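Local atomic coordinates of ORF 37 (Human herpesvirus 8 type M, PDB entry 3FHD), a protein that degrades DNA as an endonuclease and exonuclease, processing branched viral DNA intermediates so that unit-length linear genomes can be packaged. Residues 216-221 against 263-268; 246-251 against 256-261. One frame throughout, in Å; residues are numbered along the deposited sequence.

Contact 1: 216-221 against 263-268; sequences LLHPDE and KVYEIK. With MG (magnesium ion), chain E.
His218 and Tyr265 meet at a single polar point: NE2 of His218 lies 2.6 Å from the phenolic OH of Tyr265, a hydrogen bond whose angle of 162° makes it nearly straight and in which either group could be the donor. The two side chains approach from opposite directions, and their rings come rim to rim, centroids 5.5 Å apart and planes steeply inclined at 73°, so neither covers the other. Carbon contacts are few. CE1 at the imidazole edge reaches CD of Lys263 at 3.7 Å, while the ammonium of that lysine is bent away at its last torsion (chi4 -58°) and bonds the hydroxyl of Tyr425. Leu217 adds a more distant approach, CD2 to Tyr265 OH at 4.4 Å.

The second shell fixes the imidazole. Its ND1 donates to OE1 of Glu221 at 3.1 Å, almost linearly and in the ring plane, although the carboxylate receives the proton from above its own plane. With both nitrogens engaged, ring rotation is restrained. A type I turn from His218 to Glu221 brings the acid round to this position. On the strand side, Tyr265 stacks against Tyr425 and packs on Leu213 of helix 203-217.

One residue further along begins the metal site: magnesium is held by OE2 of Glu266 and O of Ile267, each at 2.4 Å, with Asp243 as third protein ligand. Lys268 NZ forms a salt bridge with Glu266 OE2 at 2.9 Å; on strand 262-269, beside edge strand 244-245, Glu266-Ile267-Lys268 is the E-x-K part of the PD-(D/E)XK nuclease motif.

Contact 2: 246-251 against 256-261; sequences ANVKTD and LQFDPN
Lys249 and Gln257 form the hydrogen-bonded pair of a short antiparallel hairpin. Lys249 N donates to Gln257 O at 2.9 Å with an angle of 169°; the return bond, Gln257 N to Lys249 O, is modelled at 2.5 Å, a length so short that it is doubtful. Toward the corner of the chain the ladder weakens to a weak hydrogen bond of 3.4 Å from Asp259 N to Asn247 O. Axes of strands 248-250 and 256-259 run at 154°, close to antiparallel. Each of the two central carbonyls also receives a CA-H, Gln257 O from Val248 and Lys249 O from Leu256.

Side chains alternate between the two faces. On one, both methyls of Val248 meet CD1 of Phe258, CG2 the nearer at 3.5 Å and oblique to the ring; CG1 also reaches CD2 of Leu256 at 3.8 Å. The valine places CG1 anti to its own nitrogen (chi1 -178°), which directs that methyl over the neighbouring strand. Weak bonds serve Val248 O, from Thr222 OG1, and Asn247 ND2, to Glu221 OE2.

The other face is polar. The extended chains of Lys249 and Gln257 pass each other with CE 3.3 Å from OE1, and Asp251 CB packs against the glutamine amide carbon. At the turn end, a water lies 2.9 Å from Leu256 O and further from Asp251 OD2, bridging the two, while OD1 weakly accepts from Arg255 N. Backbone pairing is thus firmest at Lys249/Gln257 and weak at the corner, and the sheet is amphipathic, apolar beneath Val248 and polar beside Lys249.

In the fold
Contact 2 is nested within the loop that contact 1 closes: 216-221 ends helix 203-217, strand 244-245 later leads into the hairpin 248-250/256-259, and strand 262-269 follows. The centres are 13 Å apart on the same side of the molecule. Corners at 246-247 and 260-261 separate the two-stranded hairpin from the mixed sheet, in which strands 244-245 and 262-269 are neighbours. The contacts also touch directly: Ala246 N lies 2.9 Å from Lys263 O, a probable hydrogen bond, and the methyl of Ala246 packs on the His218 ring. The hairpin thus projects from strand 262-269, which carries the magnesium ligands Glu266 and Ile267, and strand 244-245, which the ligand Asp243 immediately precedes, joining it to the nuclease core.

Contact 1: 216-221 against 263-268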
ATOM      1  N   LEU A 216       1.307  16.043  14.368  1.00 22.88           N
ATOM      2  CA  LEU A 216       2.516  16.861  14.517  1.00 23.14           C
ATOM      3  C   LEU A 216       3.045  17.458  13.233  1.00 23.38           C
ATOM      4  O   LEU A 216       3.646  18.533  13.262  1.00 23.49           O
ATOM      5  CB  LEU A 216       3.624  16.111  15.272  1.00 23.38           C
ATOM      6  CG  LEU A 216       3.260  15.453  16.616  1.00 24.62           C
ATOM      7  CD1 LEU A 216       4.463  14.727  17.187  1.00 26.07           C
ATOM      8  CD2 LEU A 216       2.701  16.450  17.655  1.00 23.88           C
ATOM      9  N   LEU A 217       2.825  16.786  12.110  1.00 23.57           N
ATOM     10  CA  LEU A 217       3.292  17.287  10.806  1.00 24.46           C
ATOM     11  C   LEU A 217       2.197  17.981  10.016  1.00 24.78           C
ATOM     12  O   LEU A 217       2.478  18.884   9.247  1.00 24.85           O
ATOM     13  CB  LEU A 217       3.892  16.160   9.941  1.00 24.02           C
ATOM     14  CG  LEU A 217       5.404  15.899  10.031  1.00 25.04           C
ATOM     15  CD1 LEU A 217       5.842  15.614  11.468  1.00 23.42           C
ATOM     16  CD2 LEU A 217       5.812  14.726   9.106  1.00 24.41           C
ATOM     17  N   HIS A 218       0.954  17.542  10.177  1.00 25.29           N
ATOM     18  CA  HIS A 218      -0.130  18.109   9.374  1.00 26.12           C
ATOM     19  C   HIS A 218      -1.330  18.527  10.240  1.00 26.88           C
ATOM     20  O   HIS A 218      -2.467  18.146   9.966  1.00 26.38           O
ATOM     21  CB  HIS A 218      -0.524  17.120   8.266  1.00 26.41           C
ATOM     22  CG  HIS A 218       0.586  16.811   7.308  1.00 25.51           C
ATOM     23  ND1 HIS A 218       0.980  17.684   6.316  1.00 25.95           N
ATOM     24  CD2 HIS A 218       1.370  15.712   7.174  1.00 26.15           C
ATOM     25  CE1 HIS A 218       1.962  17.141   5.616  1.00 27.20           C
ATOM     26  NE2 HIS A 218       2.216  15.943   6.115  1.00 25.35           N
ATOM     27  N   PRO A 219      -1.076  19.331  11.289  1.00 27.49           N
ATOM     28  CA  PRO A 219      -2.152  19.624  12.236  1.00 29.16           C
ATOM     29  C   PRO A 219      -3.217  20.548  11.629  1.00 30.79           C
ATOM     30  O   PRO A 219      -4.371  20.502  12.045  1.00 30.73           O
ATOM     31  CB  PRO A 219      -1.422  20.322  13.388  1.00 28.28           C
ATOM     32  CG  PRO A 219      -0.256  21.004  12.733  1.00 28.16           C
ATOM     33  CD  PRO A 219       0.174  20.025  11.636  1.00 27.59           C
ATOM     34  N   ASP A 220      -2.806  21.340  10.639  1.00 32.94           N
ATOM     35  CA  ASP A 220      -3.625  22.387  10.021  1.00 35.34           C
ATOM     36  C   ASP A 220      -4.267  21.947   8.715  1.00 36.31           C
ATOM     37  O   ASP A 220      -4.758  22.777   7.948  1.00 36.72           O
ATOM     38  CB  ASP A 220      -2.762  23.624   9.740  1.00 35.49           C
ATOM     39  CG  ASP A 220      -2.390  24.391  11.003  1.00 36.71           C
ATOM     40  OD1 ASP A 220      -2.889  24.066  12.108  1.00 38.17           O
ATOM     41  OD2 ASP A 220      -1.590  25.338  10.886  1.00 38.82           O
ATOM     42  N   GLU A 221      -4.250  20.649   8.449  1.00 37.74           N
ATOM     43  CA  GLU A 221      -4.703  20.158   7.150  1.00 38.81           C
ATOM     44  C   GLU A 221      -5.735  19.060   7.260  1.00 38.93           C
ATOM     45  O   GLU A 221      -5.855  18.396   8.298  1.00 39.75           O
ATOM     46  CB  GLU A 221      -3.513  19.686   6.309  1.00 39.09           C
ATOM     47  CG  GLU A 221      -2.412  20.736   6.197  1.00 41.03           C
ATOM     48  CD  GLU A 221      -1.166  20.223   5.521  1.00 43.81           C
ATOM     49  OE1 GLU A 221      -0.056  20.600   5.966  1.00 44.02           O
ATOM     50  OE2 GLU A 221      -1.299  19.445   4.547  1.00 45.78           O
ATOM     51  N   LYS A 263       0.051  14.873  -0.178  1.00 22.39           N
ATOM     52  CA  LYS A 263       1.318  14.284   0.238  1.00 20.63           C
ATOM     53  C   LYS A 263       1.017  12.859   0.682  1.00 19.83           C
ATOM     54  O   LYS A 263       0.184  12.644   1.549  1.00 19.83           O
ATOM     55  CB  LYS A 263       1.960  15.071   1.372  1.00 20.69           C
ATOM     56  CG  LYS A 263       2.481  16.475   0.977  1.00 21.78           C
ATOM     57  CD  LYS A 263       3.180  17.156   2.160  1.00 21.75           C
ATOM     58  CE  LYS A 263       3.854  18.480   1.772  1.00 22.81           C
ATOM     59  NZ  LYS A 263       4.859  18.278   0.679  1.00 24.79           N
ATOM     60  N   VAL A 264       1.658  11.894   0.057  1.00 17.97           N
ATOM     61  CA  VAL A 264       1.329  10.482   0.350  1.00 17.26           C
ATOM     62  C   VAL A 264       2.475   9.829   1.143  1.00 17.44           C
ATOM     63  O   VAL A 264       3.636   9.891   0.718  1.00 16.52           O
ATOM     64  CB  VAL A 264       0.950   9.694  -0.959  1.00 17.37           C
ATOM     65  CG1 VAL A 264       0.684   8.215  -0.653  1.00 18.71           C
ATOM     66  CG2 VAL A 264      -0.267  10.369  -1.653  1.00 18.32           C
ATOM     67  N   TYR A 265       2.156   9.154   2.265  1.00 16.95           N
ATOM     68  CA  TYR A 265       3.192   8.501   3.094  1.00 17.29           C
ATOM     69  C   TYR A 265       3.005   6.977   3.258  1.00 16.53           C
ATOM     70  O   TYR A 265       1.900   6.512   3.585  1.00 17.16           O
ATOM     71  CB  TYR A 265       3.262   9.112   4.515  1.00 17.40           C
ATOM     72  CG  TYR A 265       3.538  10.601   4.627  1.00 18.78           C
ATOM     73  CD1 TYR A 265       4.734  11.069   5.172  1.00 16.21           C
ATOM     74  CD2 TYR A 265       2.571  11.548   4.243  1.00 17.98           C
ATOM     75  CE1 TYR A 265       4.972  12.452   5.295  1.00 21.00           C
ATOM     76  CE2 TYR A 265       2.792  12.912   4.378  1.00 19.58           C
ATOM     77  CZ  TYR A 265       3.991  13.359   4.898  1.00 19.28           C
ATOM     78  OH  TYR A 265       4.220  14.710   5.008  1.00 21.71           O
ATOM     79  N   GLU A 266       4.060   6.219   2.961  1.00 16.33           N
ATOM     80  CA  GLU A 266       4.141   4.812   3.287  1.00 17.73           C
ATOM     81  C   GLU A 266       4.877   4.687   4.652  1.00 17.95           C
ATOM     82  O   GLU A 266       5.990   5.147   4.782  1.00 18.78           O
ATOM     83  CB  GLU A 266       4.881   4.065   2.178  1.00 18.48           C
ATOM     84  CG  GLU A 266       5.188   2.600   2.458  1.00 20.00           C
ATOM     85  CD  GLU A 266       3.961   1.753   2.851  1.00 24.66           C
ATOM     86  OE1 GLU A 266       2.843   1.869   2.262  1.00 24.28           O
ATOM     87  OE2 GLU A 266       4.145   0.908   3.740  1.00 26.70           O
ATOM     88  N   ILE A 267       4.239   4.055   5.629  1.00 16.65           N
ATOM     89  CA  ILE A 267       4.771   4.010   7.005  1.00 18.83           C
ATOM     90  C   ILE A 267       5.504   2.683   7.246  1.00 18.88           C
ATOM     91  O   ILE A 267       4.987   1.641   6.886  1.00 17.40           O
ATOM     92  CB  ILE A 267       3.625   4.232   8.031  1.00 19.91           C
ATOM     93  CG1 ILE A 267       3.158   5.685   7.988  1.00 20.71           C
ATOM     94  CG2 ILE A 267       4.048   3.809   9.489  1.00 18.30           C
ATOM     95  CD1 ILE A 267       1.781   5.901   8.526  1.00 22.99           C
ATOM     96  N   LYS A 268       6.727   2.725   7.800  1.00 20.13           N
ATOM     97  CA  LYS A 268       7.473   1.498   8.189  1.00 21.35           C
ATOM     98  C   LYS A 268       7.946   1.657   9.643  1.00 22.22           C
ATOM     99  O   LYS A 268       8.195   2.772  10.073  1.00 23.29           O
ATOM    100  CB  LYS A 268       8.724   1.296   7.307  1.00 21.29           C
ATOM    101  CG  LYS A 268       8.438   1.200   5.805  1.00 21.64           C
ATOM    102  CD  LYS A 268       7.592  -0.051   5.536  1.00 24.67           C
ATOM    103  CE  LYS A 268       7.186  -0.109   4.069  1.00 25.16           C
ATOM    104  NZ  LYS A 268       6.174  -1.161   3.833  1.00 23.75           N
TER
HETATM  105 MG    MG E 490       3.209   0.429   5.875  1.00 21.55          MG

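Contact 2: 246-251 against 256-261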
ATOM      1  N   ALA A 246      -1.948  13.430   3.346  1.00 21.80           N
ATOM      2  CA  ALA A 246      -2.337  14.781   3.756  1.00 23.63           C
ATOM      3  C   ALA A 246      -2.874  15.538   2.532  1.00 25.74           C
ATOM      4  O   ALA A 246      -2.423  15.303   1.403  1.00 25.33           O
ATOM      5  CB  ALA A 246      -1.135  15.500   4.395  1.00 24.13           C
ATOM      6  N   ASN A 247      -3.855  16.420   2.742  1.00 28.87           N
ATOM      7  CA  ASN A 247      -4.639  17.052   1.626  1.00 31.22           C
ATOM      8  C   ASN A 247      -5.514  16.103   0.786  1.00 32.48           C
ATOM      9  O   ASN A 247      -5.529  16.181  -0.448  1.00 33.32           O
ATOM     10  CB  ASN A 247      -3.735  17.853   0.670  1.00 31.55           C
ATOM     11  CG  ASN A 247      -3.054  19.037   1.342  1.00 33.26           C
ATOM     12  OD1 ASN A 247      -3.309  20.192   0.989  1.00 35.52           O
ATOM     13  ND2 ASN A 247      -2.165  18.760   2.286  1.00 34.20           N
ATOM     14  N   VAL A 248      -6.211  15.180   1.439  1.00 34.28           N
ATOM     15  CA  VAL A 248      -7.081  14.223   0.747  1.00 35.29           C
ATOM     16  C   VAL A 248      -8.377  14.213   1.522  1.00 36.90           C
ATOM     17  O   VAL A 248      -8.364  14.222   2.754  1.00 37.39           O
ATOM     18  CB  VAL A 248      -6.503  12.776   0.670  1.00 35.81           C
ATOM     19  CG1 VAL A 248      -7.456  11.824  -0.125  1.00 34.50           C
ATOM     20  CG2 VAL A 248      -5.134  12.777   0.009  1.00 35.75           C
ATOM     21  N   LYS A 249      -9.491  14.210   0.788  1.00 37.93           N
ATOM     22  CA  LYS A 249     -10.830  14.377   1.365  1.00 38.66           C
ATOM     23  C   LYS A 249     -11.876  13.465   0.711  1.00 38.73           C
ATOM     24  O   LYS A 249     -11.633  12.879  -0.340  1.00 38.14           O
ATOM     25  CB  LYS A 249     -11.266  15.851   1.273  1.00 38.81           C
ATOM     26  CG  LYS A 249     -10.701  16.581   0.078  1.00 39.69           C
ATOM     27  CD  LYS A 249     -11.186  18.009   0.027  1.00 42.53           C
ATOM     28  CE  LYS A 249     -11.238  18.488  -1.414  1.00 43.56           C
ATOM     29  NZ  LYS A 249     -12.279  19.551  -1.595  1.00 46.10           N
ATOM     30  N   THR A 250     -13.018  13.332   1.389  1.00 39.57           N
ATOM     31  CA  THR A 250     -14.245  12.741   0.852  1.00 40.05           C
ATOM     32  C   THR A 250     -14.987  13.844   0.094  1.00 39.87           C
ATOM     33  O   THR A 250     -15.023  14.990   0.546  1.00 39.95           O
ATOM     34  CB  THR A 250     -15.110  12.169   2.016  1.00 40.18           C
ATOM     35  OG1 THR A 250     -14.499  10.968   2.499  1.00 42.59           O
ATOM     36  CG2 THR A 250     -16.560  11.873   1.602  1.00 40.41           C
ATOM     37  N   ASP A 251     -15.569  13.498  -1.055  1.00 39.70           N
ATOM     38  CA  ASP A 251     -16.320  14.461  -1.864  1.00 39.19           C
ATOM     39  C   ASP A 251     -17.820  14.424  -1.553  1.00 39.68           C
ATOM     40  O   ASP A 251     -18.233  13.769  -0.597  1.00 38.75           O
ATOM     41  CB  ASP A 251     -16.033  14.237  -3.356  1.00 39.04           C
ATOM     42  CG  ASP A 251     -16.554  12.893  -3.884  1.00 37.96           C
ATOM     43  OD1 ASP A 251     -17.201  12.120  -3.132  1.00 35.60           O
ATOM     44  OD2 ASP A 251     -16.325  12.629  -5.080  1.00 35.54           O
ATOM     45  N   LEU A 256     -13.331   9.274  -2.214  1.00 40.82           N
ATOM     46  CA  LEU A 256     -12.101  10.049  -1.960  1.00 39.53           C
ATOM     47  C   LEU A 256     -11.741  11.015  -3.072  1.00 38.40           C
ATOM     48  O   LEU A 256     -11.956  10.731  -4.258  1.00 38.01           O
ATOM     49  CB  LEU A 256     -10.892   9.139  -1.678  1.00 39.72           C
ATOM     50  CG  LEU A 256     -10.775   8.616  -0.242  1.00 40.88           C
ATOM     51  CD1 LEU A 256      -9.741   7.519  -0.201  1.00 41.96           C
ATOM     52  CD2 LEU A 256     -10.454   9.719   0.784  1.00 41.84           C
ATOM     53  N   GLN A 257     -11.193  12.155  -2.655  1.00 37.08           N
ATOM     54  CA  GLN A 257     -10.651  13.172  -3.543  1.00 36.47           C
ATOM     55  C   GLN A 257      -9.200  13.427  -3.143  1.00 35.15           C
ATOM     56  O   GLN A 257      -8.925  13.987  -2.073  1.00 34.70           O
ATOM     57  CB  GLN A 257     -11.453  14.479  -3.443  1.00 36.31           C
ATOM     58  CG  GLN A 257     -12.448  14.709  -4.580  1.00 37.18           C
ATOM     59  CD  GLN A 257     -13.073  16.119  -4.588  1.00 37.96           C
ATOM     60  OE1 GLN A 257     -13.016  16.869  -3.603  1.00 40.26           O
ATOM     61  NE2 GLN A 257     -13.688  16.461  -5.703  1.00 37.20           N
ATOM     62  N   PHE A 258      -8.284  13.008  -4.012  1.00 33.83           N
ATOM     63  CA  PHE A 258      -6.884  13.360  -3.909  1.00 32.70           C
ATOM     64  C   PHE A 258      -6.637  14.744  -4.550  1.00 32.82           C
ATOM     65  O   PHE A 258      -6.881  14.942  -5.746  1.00 33.34           O
ATOM     66  CB  PHE A 258      -6.028  12.311  -4.630  1.00 31.84           C
ATOM     67  CG  PHE A 258      -6.032  10.952  -3.987  1.00 31.00           C
ATOM     68  CD1 PHE A 258      -5.255  10.696  -2.852  1.00 30.87           C
ATOM     69  CD2 PHE A 258      -6.769   9.913  -4.538  1.00 31.35           C
ATOM     70  CE1 PHE A 258      -5.234   9.432  -2.247  1.00 29.57           C
ATOM     71  CE2 PHE A 258      -6.749   8.612  -3.934  1.00 33.12           C
ATOM     72  CZ  PHE A 258      -5.970   8.392  -2.788  1.00 30.47           C
ATOM     73  N   ASP A 259      -6.173  15.709  -3.762  1.00 32.42           N
ATOM     74  CA  ASP A 259      -5.704  16.981  -4.317  1.00 31.92           C
ATOM     75  C   ASP A 259      -4.505  16.690  -5.236  1.00 31.31           C
ATOM     76  O   ASP A 259      -3.649  15.864  -4.886  1.00 29.30           O
ATOM     77  CB  ASP A 259      -5.279  17.924  -3.183  1.00 32.14           C
ATOM     78  CG  ASP A 259      -5.023  19.343  -3.654  1.00 34.32           C
ATOM     79  OD1 ASP A 259      -5.928  19.942  -4.276  1.00 35.80           O
ATOM     80  OD2 ASP A 259      -3.925  19.880  -3.378  1.00 35.47           O
ATOM     81  N   PRO A 260      -4.432  17.366  -6.407  1.00 30.80           N
ATOM     82  CA  PRO A 260      -3.229  17.240  -7.249  1.00 30.58           C
ATOM     83  C   PRO A 260      -1.903  17.506  -6.501  1.00 30.06           C
ATOM     84  O   PRO A 260      -0.860  17.075  -6.966  1.00 30.75           O
ATOM     85  CB  PRO A 260      -3.440  18.303  -8.343  1.00 30.39           C
ATOM     86  CG  PRO A 260      -4.563  19.160  -7.870  1.00 30.80           C
ATOM     87  CD  PRO A 260      -5.425  18.266  -7.026  1.00 31.17           C
ATOM     88  N   ASN A 261      -1.957  18.171  -5.349  1.00 28.79           N
ATOM     89  CA  ASN A 261      -0.778  18.406  -4.517  1.00 28.60           C
ATOM     90  C   ASN A 261      -0.839  17.734  -3.114  1.00 27.79           C
ATOM     91  O   ASN A 261      -0.310  18.259  -2.121  1.00 27.85           O
ATOM     92  CB  ASN A 261      -0.567  19.901  -4.355  1.00 29.14           C
ATOM     93  CG  ASN A 261      -0.197  20.589  -5.675  1.00 31.55           C
ATOM     94  OD1 ASN A 261       0.755  20.186  -6.352  1.00 35.64           O
ATOM     95  ND2 ASN A 261      -0.951  21.622  -6.044  1.00 31.97           N
TER
HETATM   96  O   HOH W   1     -13.773  11.200  -6.521  1.00 45.30           O